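Alpha-L-rhamnosidase (Aspergillus terreus, PDB 6GSZ) probably catalyses the hydrolysis of terminal non-reducing alpha-L-rhamnose residues in alpha-L-rhamnosides, and is a calcium-binding glycosidase. Local coordinates at residues D126-F138 and S250-E262. Residues are numbered along the deposited sequence; the frame is centred on the assembly and turned at random.
Sequences DATHRPIQFRKEF and SWKSSTGPIISSE. With ACT (acetate ion), chain B.
The guanidinium of Arg130 lies between Thr255 CB over one face and Ile259 CD1 over the other, each offset toward the rim. At its edge, Arg130 NH2 gives Gly256 O a nearly straight bond of 2.8 Å in the guanidinium plane, and Arg130 NE reaches Ile258 O at 3.2 Å, tilted 22° from that plane. Together these bonds fix the rotation of the group. Arginine suits the place because its long chain, with CG anti to the backbone N (chi1 -177°) and extended to NE, carries a flat group with several N-H donors to both carbonyls.

The broad Trp251 indole accepts Lys136 CB over one face, a CH-pi contact 3.5 Å from CB to the five-membered ring centroid. Lysine is apolar along its length and charged at its end: CG and CD run on past NE1 and CD1, and a bend at chi2 (71°) helps bring Lys136 NZ within 2.8 Å of Ser250 OG, which Asp248 also binds. Trp251 NE1 donates to Pro246 O, and Phe134 CB touches CE3 obliquely. Ile132 CG2 lies over one face of the Phe134 ring, toward the rim.

Between these ends, Gln133 and Arg135 form antiparallel hydrogen-bonded pairs with Ser254 and Lys252. Phe134 and small Ser253 make the non-hydrogen-bonded pair, Ser253 OG binding Ser119 and Gly290. Gly256, lacking a side chain, lets Gln133 OE1 come close. Pro131 CG packs on Ile258 CG2 at 3.6 Å, while one water joins Pro131 O to Gly256 N and Ile258 O. An acetate, probably from the crystallisation liquor, accepts from Thr255 N and OG1.

Strand 252-254 edges a five-stranded antiparallel sheet, paired with 132-140. The chain then turns a corner through a classic beta bulge, Ile259 and Ser260 opposite Glu268, into the neighbouring mixed sheet.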
loop_
_atom_site.group_PDB
_atom_site.type_symbol
_atom_site.label_atom_id
_atom_site.label_comp_id
_atom_site.label_asym_id
_atom_site.label_seq_id
_atom_site.Cartn_x
_atom_site.Cartn_y
_atom_site.Cartn_z
ATOM N N ASP A 126 -0.624 30.849 -10.445
ATOM C CA ASP A 126 -1.933 30.627 -9.775
ATOM C C ASP A 126 -2.791 29.734 -10.675
ATOM O O ASP A 126 -3.984 29.948 -10.824
ATOM C CB ASP A 126 -2.605 31.964 -9.442
ATOM C CG ASP A 126 -1.885 32.778 -8.366
ATOM O OD1 ASP A 126 -1.315 32.164 -7.423
ATOM O OD2 ASP A 126 -1.904 34.036 -8.460
ATOM N N ALA A 127 -2.164 28.710 -11.280
ATOM C CA ALA A 127 -2.892 27.843 -12.229
ATOM C C ALA A 127 -2.165 26.513 -12.413
ATOM O O ALA A 127 -0.962 26.413 -12.171
ATOM C CB ALA A 127 -3.121 28.537 -13.567
ATOM N N THR A 128 -2.897 25.533 -12.946
ATOM C CA THR A 128 -2.321 24.246 -13.228
ATOM C C THR A 128 -1.215 24.364 -14.277
ATOM O O THR A 128 -1.205 25.261 -15.125
ATOM C CB THR A 128 -3.415 23.251 -13.642
ATOM O OG1 THR A 128 -2.885 21.937 -13.659
ATOM C CG2 THR A 128 -4.022 23.493 -15.002
ATOM N N HIS A 129 -0.266 23.446 -14.240
ATOM C CA HIS A 129 0.893 23.454 -15.110
ATOM C C HIS A 129 0.683 22.526 -16.296
ATOM O O HIS A 129 0.558 21.305 -16.166
ATOM C CB HIS A 129 2.154 23.067 -14.350
ATOM C CG HIS A 129 2.452 23.993 -13.232
ATOM N ND1 HIS A 129 2.681 25.340 -13.444
ATOM C CD2 HIS A 129 2.457 23.832 -11.901
ATOM C CE1 HIS A 129 2.883 25.947 -12.296
ATOM N NE2 HIS A 129 2.778 25.015 -11.314
ATOM N N ARG A 130 0.718 23.099 -17.483
ATOM C CA ARG A 130 0.679 22.307 -18.699
ATOM C C ARG A 130 1.953 21.461 -18.790
ATOM O O ARG A 130 3.047 21.973 -18.562
ATOM C CB ARG A 130 0.581 23.235 -19.908
ATOM C CG ARG A 130 0.464 22.441 -21.198
ATOM C CD ARG A 130 -0.045 23.328 -22.299
ATOM N NE ARG A 130 -0.114 22.591 -23.567
ATOM C CZ ARG A 130 -0.335 23.207 -24.728
ATOM N NH1 ARG A 130 -0.606 24.508 -24.734
ATOM N NH2 ARG A 130 -0.295 22.504 -25.858
ATOM N N PRO A 131 1.877 20.147 -19.082
ATOM C CA PRO A 131 3.088 19.339 -19.152
ATOM C C PRO A 131 4.086 19.863 -20.180
ATOM O O PRO A 131 3.687 20.487 -21.211
ATOM C CB PRO A 131 2.547 17.959 -19.533
ATOM C CG PRO A 131 1.199 17.954 -18.859
ATOM C CD PRO A 131 0.654 19.321 -19.182
ATOM N N ILE A 132 5.364 19.625 -19.919
ATOM C CA ILE A 132 6.453 20.048 -20.764
ATOM C C ILE A 132 7.169 18.829 -21.335
ATOM O O ILE A 132 7.455 17.879 -20.574
ATOM C CB ILE A 132 7.430 20.941 -19.990
ATOM C CG1 ILE A 132 6.729 22.215 -19.510
ATOM C CG2 ILE A 132 8.687 21.162 -20.799
ATOM C CD1 ILE A 132 6.362 23.168 -20.580
ATOM N N GLN A 133 7.428 18.824 -22.635
ATOM C CA GLN A 133 8.252 17.884 -23.321
ATOM C C GLN A 133 9.685 18.401 -23.310
ATOM O O GLN A 133 9.919 19.543 -23.680
ATOM C CB GLN A 133 7.765 17.653 -24.750
ATOM C CG GLN A 133 6.351 17.075 -24.842
ATOM C CD GLN A 133 5.794 17.016 -26.245
ATOM O OE1 GLN A 133 4.991 16.164 -26.564
ATOM N NE2 GLN A 133 6.131 17.985 -27.095
ATOM N N PHE A 134 10.638 17.539 -22.979
ATOM C CA PHE A 134 12.048 17.821 -22.979
ATOM C C PHE A 134 12.720 16.837 -23.922
ATOM O O PHE A 134 12.379 15.664 -23.922
ATOM C CB PHE A 134 12.644 17.586 -21.596
ATOM C CG PHE A 134 12.173 18.530 -20.520
ATOM C CD1 PHE A 134 12.853 19.705 -20.257
ATOM C CD2 PHE A 134 11.078 18.227 -19.720
ATOM C CE1 PHE A 134 12.423 20.592 -19.276
ATOM C CE2 PHE A 134 10.641 19.108 -18.731
ATOM C CZ PHE A 134 11.332 20.279 -18.488
ATOM N N ARG A 135 13.668 17.317 -24.748
ATOM C CA ARG A 135 14.313 16.397 -25.645
ATOM C C ARG A 135 15.809 16.710 -25.804
ATOM O O ARG A 135 16.269 17.833 -25.650
ATOM C CB ARG A 135 13.647 16.367 -27.026
ATOM C CG ARG A 135 13.971 17.538 -27.937
ATOM C CD ARG A 135 13.179 17.496 -29.244
ATOM N NE ARG A 135 13.335 16.273 -29.999
ATOM C CZ ARG A 135 14.335 15.955 -30.805
ATOM N NH1 ARG A 135 15.281 16.855 -31.091
ATOM N NH2 ARG A 135 14.339 14.743 -31.367
ATOM N N LYS A 136 16.533 15.653 -26.164
ATOM C CA LYS A 136 17.980 15.673 -26.391
ATOM C C LYS A 136 18.327 14.598 -27.427
ATOM O O LYS A 136 17.818 13.477 -27.373
ATOM C CB LYS A 136 18.678 15.404 -25.049
ATOM C CG LYS A 136 20.186 15.194 -25.097
ATOM C CD LYS A 136 20.988 16.405 -25.383
ATOM C CE LYS A 136 22.445 16.228 -25.004
ATOM N NZ LYS A 136 23.262 17.401 -25.372
ATOM N N GLU A 137 19.193 14.942 -28.368
ATOM C CA GLU A 137 19.795 13.966 -29.279
ATOM C C GLU A 137 21.272 13.803 -28.917
ATOM O O GLU A 137 21.919 14.741 -28.384
ATOM C CB GLU A 137 19.640 14.375 -30.745
ATOM C CG GLU A 137 18.182 14.520 -31.160
ATOM C CD GLU A 137 17.944 14.785 -32.642
ATOM O OE1 GLU A 137 18.895 14.571 -33.429
ATOM O OE2 GLU A 137 16.799 15.162 -33.013
ATOM N N PHE A 138 21.777 12.579 -29.146
ATOM C CA PHE A 138 23.158 12.226 -28.760
ATOM C C PHE A 138 23.615 11.105 -29.680
ATOM O O PHE A 138 22.818 10.528 -30.398
ATOM C CB PHE A 138 23.233 11.812 -27.283
ATOM C CG PHE A 138 22.372 10.632 -26.899
ATOM C CD1 PHE A 138 21.035 10.814 -26.607
ATOM C CD2 PHE A 138 22.907 9.350 -26.791
ATOM C CE1 PHE A 138 20.246 9.755 -26.223
ATOM C CE2 PHE A 138 22.105 8.281 -26.406
ATOM C CZ PHE A 138 20.780 8.492 -26.120
ATOM N N SER A 250 21.557 22.173 -22.602
ATOM C CA SER A 250 21.601 21.806 -24.031
ATOM C C SER A 250 20.294 21.183 -24.560
ATOM O O SER A 250 20.151 21.005 -25.775
ATOM C CB SER A 250 22.778 20.930 -24.400
ATOM O OG SER A 250 22.604 19.616 -23.870
ATOM N N TRP A 251 19.378 20.800 -23.661
ATOM C CA TRP A 251 18.122 20.223 -24.079
ATOM C C TRP A 251 17.197 21.317 -24.612
ATOM O O TRP A 251 17.381 22.489 -24.314
ATOM C CB TRP A 251 17.523 19.459 -22.889
ATOM C CG TRP A 251 18.215 18.213 -22.442
ATOM C CD1 TRP A 251 19.550 18.023 -22.197
ATOM C CD2 TRP A 251 17.555 16.982 -22.168
ATOM N NE1 TRP A 251 19.767 16.753 -21.745
ATOM C CE2 TRP A 251 18.566 16.094 -21.747
ATOM C CE3 TRP A 251 16.234 16.517 -22.276
ATOM C CZ2 TRP A 251 18.270 14.788 -21.361
ATOM C CZ3 TRP A 251 15.955 15.223 -21.877
ATOM C CH2 TRP A 251 16.978 14.365 -21.481
ATOM N N LYS A 252 16.192 20.868 -25.337
ATOM C CA LYS A 252 15.118 21.744 -25.808
ATOM C C LYS A 252 13.788 21.298 -25.227
ATOM O O LYS A 252 13.654 20.166 -24.733
ATOM C CB LYS A 252 15.025 21.752 -27.327
ATOM C CG LYS A 252 16.272 22.304 -28.023
ATOM C CD LYS A 252 15.994 22.614 -29.486
ATOM C CE LYS A 252 17.208 22.930 -30.304
ATOM N NZ LYS A 252 16.735 23.354 -31.636
ATOM N N SER A 253 12.809 22.186 -25.223
ATOM C CA SER A 253 11.527 21.942 -24.573
ATOM C C SER A 253 10.369 22.529 -25.378
ATOM O O SER A 253 10.515 23.464 -26.193
ATOM C CB SER A 253 11.514 22.527 -23.163
ATOM O OG SER A 253 11.683 23.935 -23.207
ATOM N N SER A 254 9.184 22.000 -25.172
ATOM C CA SER A 254 7.948 22.476 -25.844
ATOM C C SER A 254 6.745 21.932 -25.099
ATOM O O SER A 254 6.813 20.840 -24.522
ATOM C CB SER A 254 7.905 21.945 -27.254
ATOM O OG SER A 254 6.749 22.363 -27.936
ATOM N N THR A 255 5.607 22.606 -25.161
ATOM C CA THR A 255 4.364 21.993 -24.869
ATOM C C THR A 255 4.025 20.965 -25.944
ATOM O O THR A 255 4.616 20.949 -27.030
ATOM C CB THR A 255 3.241 23.024 -24.755
ATOM O OG1 THR A 255 3.168 23.712 -26.012
ATOM C CG2 THR A 255 3.461 23.952 -23.588
ATOM N N GLY A 256 3.050 20.112 -25.627
ATOM C CA GLY A 256 2.603 19.099 -26.542
ATOM C C GLY A 256 1.098 18.890 -26.455
ATOM O O GLY A 256 0.366 19.797 -26.065
ATOM N N PRO A 257 0.594 17.689 -26.808
ATOM C CA PRO A 257 -0.844 17.490 -26.841
ATOM C C PRO A 257 -1.545 17.549 -25.484
ATOM O O PRO A 257 -2.771 17.762 -25.436
ATOM C CB PRO A 257 -1.006 16.113 -27.499
ATOM C CG PRO A 257 0.307 15.388 -27.143
ATOM C CD PRO A 257 1.350 16.493 -27.198
ATOM N N ILE A 258 -0.808 17.280 -24.396
ATOM C CA ILE A 258 -1.491 17.395 -23.106
ATOM C C ILE A 258 -1.643 18.880 -22.782
ATOM O O ILE A 258 -0.647 19.570 -22.569
ATOM C CB ILE A 258 -0.790 16.613 -21.975
ATOM C CG1 ILE A 258 -0.461 15.160 -22.336
ATOM C CG2 ILE A 258 -1.654 16.691 -20.719
ATOM C CD1 ILE A 258 0.525 14.500 -21.400
ATOM N N ILE A 259 -2.909 19.319 -22.660
ATOM C CA ILE A 259 -3.215 20.688 -22.285
ATOM C C ILE A 259 -3.120 20.866 -20.772
ATOM O O ILE A 259 -2.576 21.855 -20.271
ATOM C CB ILE A 259 -4.610 21.098 -22.802
ATOM C CG1 ILE A 259 -4.736 20.869 -24.308
ATOM C CG2 ILE A 259 -4.916 22.533 -22.433
ATOM C CD1 ILE A 259 -3.671 21.550 -25.143
ATOM N N SER A 260 -3.701 19.894 -20.039
ATOM C CA SER A 260 -3.628 19.884 -18.592
ATOM C C SER A 260 -3.714 18.430 -18.142
ATOM O O SER A 260 -4.349 17.631 -18.803
ATOM C CB SER A 260 -4.698 20.727 -17.939
ATOM O OG SER A 260 -5.967 20.255 -18.297
ATOM N N SER A 261 -3.076 18.127 -17.020
ATOM C CA SER A 261 -3.194 16.766 -16.437
ATOM C C SER A 261 -2.971 16.853 -14.934
ATOM O O SER A 261 -1.884 17.219 -14.520
ATOM C CB SER A 261 -2.219 15.819 -17.129
ATOM O OG SER A 261 -2.517 14.472 -16.796
ATOM N N GLU A 262 -4.046 16.617 -14.187
ATOM C CA GLU A 262 -4.126 16.935 -12.755
ATOM C C GLU A 262 -4.661 15.699 -12.042
ATOM O O GLU A 262 -5.568 15.064 -12.530
ATOM C CB GLU A 262 -5.085 18.100 -12.507
ATOM C CG GLU A 262 -4.765 19.334 -13.302
ATOM C CD GLU A 262 -5.787 20.398 -13.023
ATOM O OE1 GLU A 262 -5.850 20.879 -11.854
ATOM O OE2 GLU A 262 -6.487 20.799 -14.017
HETATM C C ACT B . 5.210 26.372 -25.998
HETATM O O ACT B . 6.144 25.460 -25.930
HETATM O OXT ACT B . 4.045 26.195 -26.499
HETATM C CH3 ACT B . 5.286 27.664 -25.337
HETATM O O HOH W 1 -2.049 20.494 -15.788
HETATM O O HOH W 2 0.560 18.504 -15.431
HETATM O O HOH W 3 2.017 19.536 -23.019
HETATM O O HOH W 4 21.892 19.509 -27.186
#